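Local coordinates for flagellar protein FlgA (Thermotoga maritima, PDB 3FRN) that probably acts as a periplasmic chaperone for assembly of the P-ring of the flagellar basal body, at residues K90-F95 / M137-E142; R143-L148 / R168-I173; E161-E166 / F179-V184. All coordinates share one frame; numbering follows the deposited sequence.

Contact 1: residues K90-F95 / M137-E142; sequences KDFEAF and MLLRKE
Phe95 and Arg140 cross at about a right angle on one face of an antiparallel beta ladder. The ladder belongs to the HotDog-like region of FlgA and joins strand 93-101 to strand 132-148. Arg140 runs out extended from CG to NE and brings its CD to 3.8 Å from Phe95 CE2. The ring and guanidinium planes stand 67° apart, so the two groups are not stacked. Leu44 of strand 42-45 also packs on both side chains. At the polar end, a water accepts from Arg140 NH1 and donates weakly to Glu93 OE2.

The backbones are joined by four hydrogen bonds, two in the pair of Glu93 with Arg140 and two in the pair of Phe95 with Leu138. Arg140 N to Glu93 O, at 2.8 Å, is nearly straight, with an angle of 176° at the hydrogen. Ala94 and Leu139 form the non-hydrogen-bonded pair between them. Their side chains point to the other face, where helix 74-87 packs. There the bend of Met137 at its last torsion (chi3 78°) carries CE to 3.7 Å from Ala94 CB.

Beyond the last bridge, Lys141 links the strand end to the loop before strand 93-101. Its CG lies anti to the backbone N, and the extended chain passes beside Asp91, with CE 3.7 Å from Asp91 O. At the end of the chain, Lys141 NZ donates to Lys90 O at 2.9 Å. With a leucine in place of Lys141, the carbonyl of Lys90 would probably lose this donor and the loop would be freer to move. Lys141 NZ also lies 3.2 Å from Lys90 NZ, a close approach of like charges without a hydrogen bond.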
loop_
_atom_site.group_PDB
_atom_site.type_symbol
_atom_site.label_atom_id
_atom_site.label_comp_id
_atom_site.label_asym_id
_atom_site.label_seq_id
_atom_site.Cartn_x
_atom_site.Cartn_y
_atom_site.Cartn_z
ATOM N N LYS A 90 -9.103 -1.908 -3.354
ATOM C CA LYS A 90 -10.184 -2.082 -2.377
ATOM C C LYS A 90 -9.639 -1.861 -0.955
ATOM O O LYS A 90 -8.420 -1.826 -0.767
ATOM C CB LYS A 90 -10.846 -3.468 -2.527
ATOM C CG LYS A 90 -10.310 -4.587 -1.619
ATOM C CD LYS A 90 -8.937 -5.106 -2.037
ATOM C CE LYS A 90 -8.348 -5.991 -0.950
ATOM N NZ LYS A 90 -6.907 -6.272 -1.179
ATOM N N ASP A 91 -10.538 -1.703 0.023
ATOM C CA ASP A 91 -10.185 -1.543 1.450
ATOM C C ASP A 91 -9.179 -0.417 1.709
ATOM O O ASP A 91 -8.238 -0.577 2.491
ATOM C CB ASP A 91 -9.669 -2.862 2.052
ATOM C CG ASP A 91 -10.763 -3.678 2.730
ATOM O OD1 ASP A 91 -11.943 -3.260 2.722
ATOM O OD2 ASP A 91 -10.429 -4.747 3.287
ATOM N N PHE A 92 -9.388 0.716 1.049
ATOM C CA PHE A 92 -8.459 1.832 1.126
ATOM C C PHE A 92 -9.075 3.003 1.886
ATOM O O PHE A 92 -10.298 3.075 2.056
ATOM C CB PHE A 92 -8.026 2.268 -0.286
ATOM C CG PHE A 92 -9.180 2.642 -1.202
ATOM C CD1 PHE A 92 -9.713 1.711 -2.088
ATOM C CD2 PHE A 92 -9.720 3.934 -1.190
ATOM C CE1 PHE A 92 -10.774 2.053 -2.936
ATOM C CE2 PHE A 92 -10.780 4.279 -2.032
ATOM C CZ PHE A 92 -11.305 3.331 -2.905
ATOM N N GLU A 93 -8.220 3.909 2.354
ATOM C CA GLU A 93 -8.670 5.192 2.860
ATOM C C GLU A 93 -8.438 6.218 1.760
ATOM O O GLU A 93 -7.468 6.104 1.005
ATOM C CB GLU A 93 -7.889 5.595 4.106
ATOM C CG GLU A 93 -8.304 4.881 5.385
ATOM C CD GLU A 93 -7.713 5.522 6.644
ATOM O OE1 GLU A 93 -8.497 5.852 7.559
ATOM O OE2 GLU A 93 -6.473 5.703 6.723
ATOM N N ALA A 94 -9.337 7.200 1.664
ATOM C CA ALA A 94 -9.140 8.365 0.792
ATOM C C ALA A 94 -9.411 9.684 1.531
ATOM O O ALA A 94 -10.327 9.784 2.353
ATOM C CB ALA A 94 -9.986 8.260 -0.481
ATOM N N PHE A 95 -8.583 10.679 1.240
ATOM C CA PHE A 95 -8.624 11.977 1.889
ATOM C C PHE A 95 -8.663 13.016 0.789
ATOM O O PHE A 95 -7.825 12.984 -0.117
ATOM C CB PHE A 95 -7.347 12.211 2.722
ATOM C CG PHE A 95 -7.228 11.315 3.910
ATOM C CD1 PHE A 95 -7.890 11.621 5.091
ATOM C CD2 PHE A 95 -6.458 10.159 3.852
ATOM C CE1 PHE A 95 -7.791 10.782 6.195
ATOM C CE2 PHE A 95 -6.362 9.316 4.946
ATOM C CZ PHE A 95 -7.032 9.628 6.122
ATOM N N MET A 137 -8.245 13.515 -4.446
ATOM C CA MET A 137 -8.236 12.606 -3.312
ATOM C C MET A 137 -6.952 11.763 -3.263
ATOM O O MET A 137 -6.575 11.121 -4.245
ATOM C CB MET A 137 -9.521 11.749 -3.297
ATOM C CG MET A 137 -10.830 12.591 -3.071
ATOM S SD MET A 137 -12.342 11.678 -2.667
ATOM C CE MET A 137 -12.095 11.301 -0.950
ATOM N N LEU A 138 -6.269 11.817 -2.122
ATOM C CA LEU A 138 -5.081 11.012 -1.876
ATOM C C LEU A 138 -5.501 9.671 -1.287
ATOM O O LEU A 138 -6.242 9.613 -0.300
ATOM C CB LEU A 138 -4.115 11.741 -0.938
ATOM C CG LEU A 138 -2.768 11.121 -0.540
ATOM C CD1 LEU A 138 -1.740 11.131 -1.665
ATOM C CD2 LEU A 138 -2.228 11.878 0.650
ATOM N N LEU A 139 -5.026 8.602 -1.916
ATOM C CA LEU A 139 -5.351 7.252 -1.505
ATOM C C LEU A 139 -4.274 6.679 -0.587
ATOM O O LEU A 139 -3.084 6.790 -0.868
ATOM C CB LEU A 139 -5.520 6.357 -2.739
ATOM C CG LEU A 139 -6.906 6.186 -3.363
ATOM C CD1 LEU A 139 -7.474 7.501 -3.884
ATOM C CD2 LEU A 139 -6.849 5.147 -4.472
ATOM N N ARG A 140 -4.713 6.060 0.507
ATOM C CA ARG A 140 -3.821 5.419 1.472
ATOM C C ARG A 140 -4.328 4.032 1.822
ATOM O O ARG A 140 -5.526 3.835 2.023
ATOM C CB ARG A 140 -3.757 6.222 2.772
ATOM C CG ARG A 140 -2.883 7.454 2.731
ATOM C CD ARG A 140 -2.854 8.130 4.095
ATOM N NE ARG A 140 -1.912 9.249 4.144
ATOM C CZ ARG A 140 -1.850 10.138 5.133
ATOM N NH1 ARG A 140 -2.679 10.052 6.168
ATOM N NH2 ARG A 140 -0.959 11.120 5.087
ATOM N N LYS A 141 -3.407 3.077 1.904
ATOM C CA LYS A 141 -3.700 1.773 2.483
ATOM C C LYS A 141 -2.625 1.482 3.520
ATOM O O LYS A 141 -1.518 1.037 3.189
ATOM C CB LYS A 141 -3.751 0.683 1.419
ATOM C CG LYS A 141 -4.350 -0.624 1.916
ATOM C CD LYS A 141 -4.510 -1.604 0.771
ATOM C CE LYS A 141 -5.561 -2.646 1.089
ATOM N NZ LYS A 141 -6.020 -3.348 -0.145
ATOM N N GLU A 142 -2.956 1.765 4.776
ATOM C CA GLU A 142 -2.016 1.626 5.875
ATOM C C GLU A 142 -2.208 0.259 6.510
ATOM O O GLU A 142 -3.312 -0.083 6.918
ATOM C CB GLU A 142 -2.236 2.741 6.900
ATOM C CG GLU A 142 -0.987 3.138 7.690
ATOM C CD GLU A 142 -0.048 4.060 6.918
ATOM O OE1 GLU A 142 1.100 4.251 7.384
ATOM O OE2 GLU A 142 -0.452 4.596 5.860
HETATM O O HOH W 1 -3.598 7.445 7.277
HETATM O O HOH W 2 -5.692 2.834 4.974
#

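Contact 2: residues R143-L148 / R168-I173; sequences RNVVVL and RNVFEI
Val145 sets its CG2 against the aliphatic part of Arg168, 3.6 Å from Arg168 CG. The two side chains cross at about a right angle. Val145 CG2 sits between its own backbone N and carbonyl carbon (chi1 -62° for CG1), and this turns the methyl to the arginine while CG1 faces Ile173. CG1 and Ile173 CD1 meet tip to tip at 4.1 Å. Further along the strand, Val147 CG2 lies over one face of the Arg168 guanidinium, offset toward its rim. Arg168 bends at chi2 and chi3, which folds its head back along the valines. At the opposite end of the contact, Arg143 CB touches Val170 CG2 at 3.8 Å, while the charged end of Arg143 leads away.

Arg143 and Arg168 form an antiparallel hydrogen-bonded pair. Arg143 N donates to Arg168 O at 2.9 Å, and Arg168 N donates back to Arg143 O at 2.7 Å. This pairing joins strands 132-148 and 163-169 in the SAF region of FlgA. Strand 163-169 ends here, and the chain turns through a short 3-10 segment at 170-171, which places Val170 and then Ile173 beside Val145 CG1. Pro177 also touches Val145.

The next shell holds the turn and the arginine head in place. Arg168 NH2 makes a salt bridge with Glu166 OE1. Asn169 OD1 accepts from Phe171 N at 3.0 Å and so closes an Asx turn; the N-H approaches from above the carbonyl plane, 58° out of it. The same oxygen accepts from Lys141 N. Asn169 ND2 donates to Glu172 OE2 at 2.6 Å, meeting the carboxylate on its anti side.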
loop_
_atom_site.group_PDB
_atom_site.type_symbol
_atom_site.label_atom_id
_atom_site.label_comp_id
_atom_site.label_asym_id
_atom_site.label_seq_id
_atom_site.Cartn_x
_atom_site.Cartn_y
_atom_site.Cartn_z
ATOM N N ARG A 143 -1.133 -0.525 6.579
ATOM C CA ARG A 143 -1.214 -1.898 7.083
ATOM C C ARG A 143 0.064 -2.280 7.808
ATOM O O ARG A 143 1.086 -1.621 7.656
ATOM C CB ARG A 143 -1.456 -2.871 5.926
ATOM C CG ARG A 143 -2.677 -3.765 6.101
ATOM C CD ARG A 143 -3.950 -3.021 5.722
ATOM N NE ARG A 143 -5.171 -3.735 6.092
ATOM C CZ ARG A 143 -5.694 -3.777 7.319
ATOM N NH1 ARG A 143 -6.814 -4.455 7.531
ATOM N NH2 ARG A 143 -5.109 -3.156 8.335
ATOM N N ASN A 144 0.000 -3.344 8.601
ATOM C CA ASN A 144 1.193 -3.892 9.235
ATOM C C ASN A 144 1.953 -4.812 8.292
ATOM O O ASN A 144 1.440 -5.846 7.873
ATOM C CB ASN A 144 0.840 -4.619 10.529
ATOM C CG ASN A 144 0.626 -3.667 11.689
ATOM O OD1 ASN A 144 1.583 -3.196 12.308
ATOM N ND2 ASN A 144 -0.632 -3.382 11.995
ATOM N N VAL A 145 3.173 -4.412 7.947
ATOM C CA VAL A 145 4.010 -5.187 7.036
ATOM C C VAL A 145 5.255 -5.748 7.735
ATOM O O VAL A 145 5.625 -5.303 8.818
ATOM C CB VAL A 145 4.428 -4.366 5.787
ATOM C CG1 VAL A 145 3.207 -3.949 4.974
ATOM C CG2 VAL A 145 5.251 -3.167 6.190
ATOM N N VAL A 146 5.888 -6.728 7.098
ATOM C CA VAL A 146 7.067 -7.389 7.636
ATOM C C VAL A 146 8.330 -6.597 7.287
ATOM O O VAL A 146 8.631 -6.371 6.115
ATOM C CB VAL A 146 7.157 -8.852 7.124
ATOM C CG1 VAL A 146 8.527 -9.443 7.379
ATOM C CG2 VAL A 146 6.081 -9.707 7.780
ATOM N N VAL A 147 9.055 -6.175 8.319
ATOM C CA VAL A 147 10.248 -5.344 8.160
ATOM C C VAL A 147 11.441 -6.039 8.823
ATOM O O VAL A 147 11.290 -6.671 9.869
ATOM C CB VAL A 147 10.015 -3.921 8.759
ATOM C CG1 VAL A 147 11.316 -3.131 8.891
ATOM C CG2 VAL A 147 9.013 -3.140 7.915
ATOM N N LEU A 148 12.616 -5.929 8.208
ATOM C CA LEU A 148 13.838 -6.552 8.735
ATOM C C LEU A 148 14.355 -5.976 10.057
ATOM O O LEU A 148 14.499 -4.757 10.207
ATOM C CB LEU A 148 14.949 -6.520 7.682
ATOM C CG LEU A 148 14.811 -7.538 6.541
ATOM C CD1 LEU A 148 16.013 -7.458 5.630
ATOM C CD2 LEU A 148 14.653 -8.958 7.071
ATOM N N ARG A 168 2.826 0.431 7.732
ATOM C CA ARG A 168 3.316 1.172 6.559
ATOM C C ARG A 168 2.202 1.453 5.544
ATOM O O ARG A 168 1.193 0.750 5.507
ATOM C CB ARG A 168 4.433 0.391 5.849
ATOM C CG ARG A 168 5.790 0.353 6.543
ATOM C CD ARG A 168 6.621 1.613 6.303
ATOM N NE ARG A 168 8.053 1.312 6.212
ATOM C CZ ARG A 168 8.851 1.099 7.255
ATOM N NH1 ARG A 168 10.136 0.828 7.062
ATOM N NH2 ARG A 168 8.370 1.156 8.490
ATOM N N ASN A 169 2.398 2.476 4.714
ATOM C CA ASN A 169 1.515 2.728 3.579
ATOM C C ASN A 169 1.874 1.801 2.423
ATOM O O ASN A 169 2.908 1.967 1.773
ATOM C CB ASN A 169 1.585 4.199 3.138
ATOM C CG ASN A 169 0.548 4.562 2.064
ATOM O OD1 ASN A 169 -0.266 3.734 1.625
ATOM N ND2 ASN A 169 0.581 5.819 1.639
ATOM N N VAL A 170 0.995 0.837 2.174
ATOM C CA VAL A 170 1.169 -0.164 1.127
ATOM C C VAL A 170 1.197 0.476 -0.261
ATOM O O VAL A 170 1.767 -0.083 -1.188
ATOM C CB VAL A 170 0.065 -1.262 1.222
ATOM C CG1 VAL A 170 0.198 -2.309 0.106
ATOM C CG2 VAL A 170 0.099 -1.928 2.600
ATOM N N PHE A 171 0.612 1.662 -0.395
ATOM C CA PHE A 171 0.595 2.350 -1.687
ATOM C C PHE A 171 1.882 3.128 -1.958
ATOM O O PHE A 171 2.028 3.741 -3.016
ATOM C CB PHE A 171 -0.616 3.281 -1.798
ATOM C CG PHE A 171 -1.934 2.568 -1.929
ATOM C CD1 PHE A 171 -1.993 1.212 -2.235
ATOM C CD2 PHE A 171 -3.120 3.265 -1.779
ATOM C CE1 PHE A 171 -3.207 0.563 -2.356
ATOM C CE2 PHE A 171 -4.334 2.628 -1.905
ATOM C CZ PHE A 171 -4.381 1.275 -2.195
ATOM N N GLU A 172 2.796 3.105 -0.989
ATOM C CA GLU A 172 4.114 3.722 -1.117
ATOM C C GLU A 172 5.223 2.674 -0.965
ATOM O O GLU A 172 6.361 3.007 -0.652
ATOM C CB GLU A 172 4.287 4.832 -0.077
ATOM C CG GLU A 172 3.724 6.190 -0.504
ATOM C CD GLU A 172 3.646 7.194 0.648
ATOM O OE1 GLU A 172 4.363 8.220 0.601
ATOM O OE2 GLU A 172 2.869 6.963 1.600
ATOM N N ILE A 173 4.866 1.410 -1.174
ATOM C CA ILE A 173 5.817 0.306 -1.199
ATOM C C ILE A 173 5.948 -0.202 -2.638
ATOM O O ILE A 173 4.939 -0.455 -3.316
ATOM C CB ILE A 173 5.356 -0.849 -0.272
ATOM C CG1 ILE A 173 5.440 -0.423 1.199
ATOM C CG2 ILE A 173 6.180 -2.121 -0.513
ATOM C CD1 ILE A 173 4.693 -1.352 2.158
#

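Contact 3: residues E161-E166 / F179-V184; sequences EDVRLE and FDVSEV
Val163 and Val181 make the close part of this contact, where the short, weakly bonded helical turn 181-184 packs on the face of the two-strand ladder that carries Val163, in the SAF region. Val163 CG2 lies 3.8 Å from Val181 CG2 and 3.9 Å from Val181 CG1, so a single methyl rests against both branches of its partner. The side chains slide past each other in opposite directions. Val163 is buried: Val146 and Leu148 of strand 132-148 and the loop residue Leu199 also pack on it. Val181 is more open, and its CG1 lies anti to the backbone N (chi1 165°), which leaves both methyls turned to the strand.

The other half is looser and faces solvent. Leu165 comes no nearer than 4.1 Å, from its CD1 to Phe179 O, and the same methyl lies near Asp180 CA. No hydrogen bond spans the two segments. Phe179 and Asp180 are exposed.

The strand is held by its backbone bonds to strand 132-148, and the helical turn by bonds of its own. In the turn, Val184 N donates to Val181 O at 2.9 Å and Glu183 N to Asp180 O at 3.1 Å. Glu183 OE2 reaches back to Phe179 N in a weak bond. On the strand, Arg164 points away from the helix and pairs with Glu166, two residues on. Arg164 NE donates to the anti lone pair of Glu166 OE2 at 2.7 Å, and the oxygen lies in the guanidinium plane.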
loop_
_atom_site.group_PDB
_atom_site.type_symbol
_atom_site.label_atom_id
_atom_site.label_comp_id
_atom_site.label_asym_id
_atom_site.label_seq_id
_atom_site.Cartn_x
_atom_site.Cartn_y
_atom_site.Cartn_z
ATOM N N GLU A 161 13.337 -14.496 14.005
ATOM C CA GLU A 161 14.243 -13.556 14.655
ATOM C C GLU A 161 14.721 -12.451 13.715
ATOM O O GLU A 161 15.235 -11.426 14.163
ATOM C CB GLU A 161 15.451 -14.306 15.222
ATOM C CG GLU A 161 15.930 -13.774 16.559
ATOM C CD GLU A 161 14.951 -14.064 17.689
ATOM O OE1 GLU A 161 14.876 -13.252 18.638
ATOM O OE2 GLU A 161 14.256 -15.103 17.631
ATOM N N ASP A 162 14.556 -12.665 12.415
ATOM C CA ASP A 162 15.048 -11.718 11.429
ATOM C C ASP A 162 14.044 -10.596 11.191
ATOM O O ASP A 162 14.404 -9.520 10.712
ATOM C CB ASP A 162 15.367 -12.431 10.107
ATOM C CG ASP A 162 16.346 -13.597 10.275
ATOM O OD1 ASP A 162 16.901 -13.781 11.383
ATOM O OD2 ASP A 162 16.563 -14.333 9.289
ATOM N N VAL A 163 12.781 -10.848 11.520
ATOM C CA VAL A 163 11.713 -9.940 11.113
ATOM C C VAL A 163 10.817 -9.449 12.247
ATOM O O VAL A 163 10.596 -10.148 13.243
ATOM C CB VAL A 163 10.838 -10.545 9.972
ATOM C CG1 VAL A 163 11.644 -10.691 8.683
ATOM C CG2 VAL A 163 10.236 -11.883 10.385
ATOM N N ARG A 164 10.323 -8.226 12.087
ATOM C CA ARG A 164 9.281 -7.689 12.942
ATOM C C ARG A 164 8.162 -7.121 12.071
ATOM O O ARG A 164 8.277 -7.068 10.846
ATOM C CB ARG A 164 9.835 -6.611 13.883
ATOM C CG ARG A 164 10.311 -5.355 13.176
ATOM C CD ARG A 164 10.688 -4.253 14.148
ATOM N NE ARG A 164 11.378 -3.176 13.443
ATOM C CZ ARG A 164 12.699 -3.075 13.330
ATOM N NH1 ARG A 164 13.488 -3.978 13.896
ATOM N NH2 ARG A 164 13.233 -2.065 12.658
ATOM N N LEU A 165 7.085 -6.701 12.722
ATOM C CA LEU A 165 5.930 -6.145 12.048
ATOM C C LEU A 165 5.906 -4.634 12.283
ATOM O O LEU A 165 6.132 -4.169 13.403
ATOM C CB LEU A 165 4.668 -6.801 12.604
ATOM C CG LEU A 165 3.525 -7.169 11.661
ATOM C CD1 LEU A 165 3.864 -8.384 10.799
ATOM C CD2 LEU A 165 2.280 -7.433 12.485
ATOM N N GLU A 166 5.665 -3.874 11.219
ATOM C CA GLU A 166 5.570 -2.412 11.294
ATOM C C GLU A 166 4.434 -1.899 10.421
ATOM O O GLU A 166 4.180 -2.450 9.347
ATOM C CB GLU A 166 6.872 -1.759 10.832
ATOM C CG GLU A 166 8.033 -1.866 11.811
ATOM C CD GLU A 166 9.190 -0.961 11.437
ATOM O OE1 GLU A 166 9.006 -0.090 10.559
ATOM O OE2 GLU A 166 10.282 -1.112 12.024
ATOM N N PHE A 179 2.219 -9.531 5.143
ATOM C CA PHE A 179 1.385 -9.006 6.224
ATOM C C PHE A 179 1.453 -9.886 7.465
ATOM O O PHE A 179 0.732 -9.671 8.439
ATOM C CB PHE A 179 -0.059 -8.827 5.733
ATOM C CG PHE A 179 -0.160 -8.049 4.447
ATOM C CD1 PHE A 179 -0.050 -6.664 4.447
ATOM C CD2 PHE A 179 -0.331 -8.701 3.236
ATOM C CE1 PHE A 179 -0.126 -5.946 3.264
ATOM C CE2 PHE A 179 -0.404 -7.985 2.049
ATOM C CZ PHE A 179 -0.300 -6.607 2.064
ATOM N N ASP A 180 2.351 -10.866 7.419
ATOM C CA ASP A 180 2.480 -11.862 8.468
ATOM C C ASP A 180 3.878 -12.459 8.420
ATOM O O ASP A 180 4.413 -12.730 7.343
ATOM C CB ASP A 180 1.437 -12.966 8.277
ATOM C CG ASP A 180 1.045 -13.637 9.579
ATOM O OD1 ASP A 180 1.253 -13.035 10.656
ATOM O OD2 ASP A 180 0.514 -14.767 9.524
ATOM N N VAL A 181 4.468 -12.654 9.593
ATOM C CA VAL A 181 5.759 -13.322 9.714
ATOM C C VAL A 181 5.659 -14.733 9.118
ATOM O O VAL A 181 6.563 -15.190 8.412
ATOM C CB VAL A 181 6.223 -13.343 11.200
ATOM C CG1 VAL A 181 7.356 -14.328 11.427
ATOM C CG2 VAL A 181 6.645 -11.948 11.636
ATOM N N SER A 182 4.522 -15.382 9.364
ATOM C CA SER A 182 4.224 -16.718 8.854
ATOM C C SER A 182 4.266 -16.847 7.323
ATOM O O SER A 182 4.395 -17.955 6.794
ATOM C CB SER A 182 2.862 -17.170 9.375
ATOM O OG SER A 182 2.462 -18.373 8.751
ATOM N N GLU A 183 4.153 -15.720 6.623
ATOM C CA GLU A 183 4.231 -15.711 5.164
ATOM C C GLU A 183 5.671 -15.744 4.658
ATOM O O GLU A 183 5.922 -16.171 3.532
ATOM C CB GLU A 183 3.541 -14.475 4.592
ATOM C CG GLU A 183 2.048 -14.409 4.821
ATOM C CD GLU A 183 1.452 -13.060 4.431
ATOM O OE1 GLU A 183 0.455 -12.650 5.057
ATOM O OE2 GLU A 183 1.978 -12.406 3.503
ATOM N N VAL A 184 6.611 -15.292 5.486
ATOM C CA VAL A 184 8.000 -15.126 5.052
ATOM C C VAL A 184 8.994 -16.121 5.662
ATOM O O VAL A 184 10.046 -16.369 5.075
ATOM C CB VAL A 184 8.526 -13.705 5.322
ATOM C CG1 VAL A 184 9.324 -13.221 4.136
ATOM C CG2 VAL A 184 7.384 -12.754 5.583
#

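How the contacts relate
Along the chain, contact 1 comes first. Its two segments close a loop of 41 mostly beta residues inside the HotDog-like region. Strand 132-148, interrupted by an irregularity near Lys141, continues into contact 2 and so serves both regions. The two contacts meet where Lys141 O probably bonds to Val170 N. Contact 2 closes a loop of 19 residues in the SAF region. Contact 3 opens at 161-166, inside that loop, and closes at 179-184, beyond it, so contacts 2 and 3 cross. They share strand 163-169, and Val146 packs on Val163 and Asp180. Contacts 1 and 3 do not touch; their centres lie about 24 Å apart.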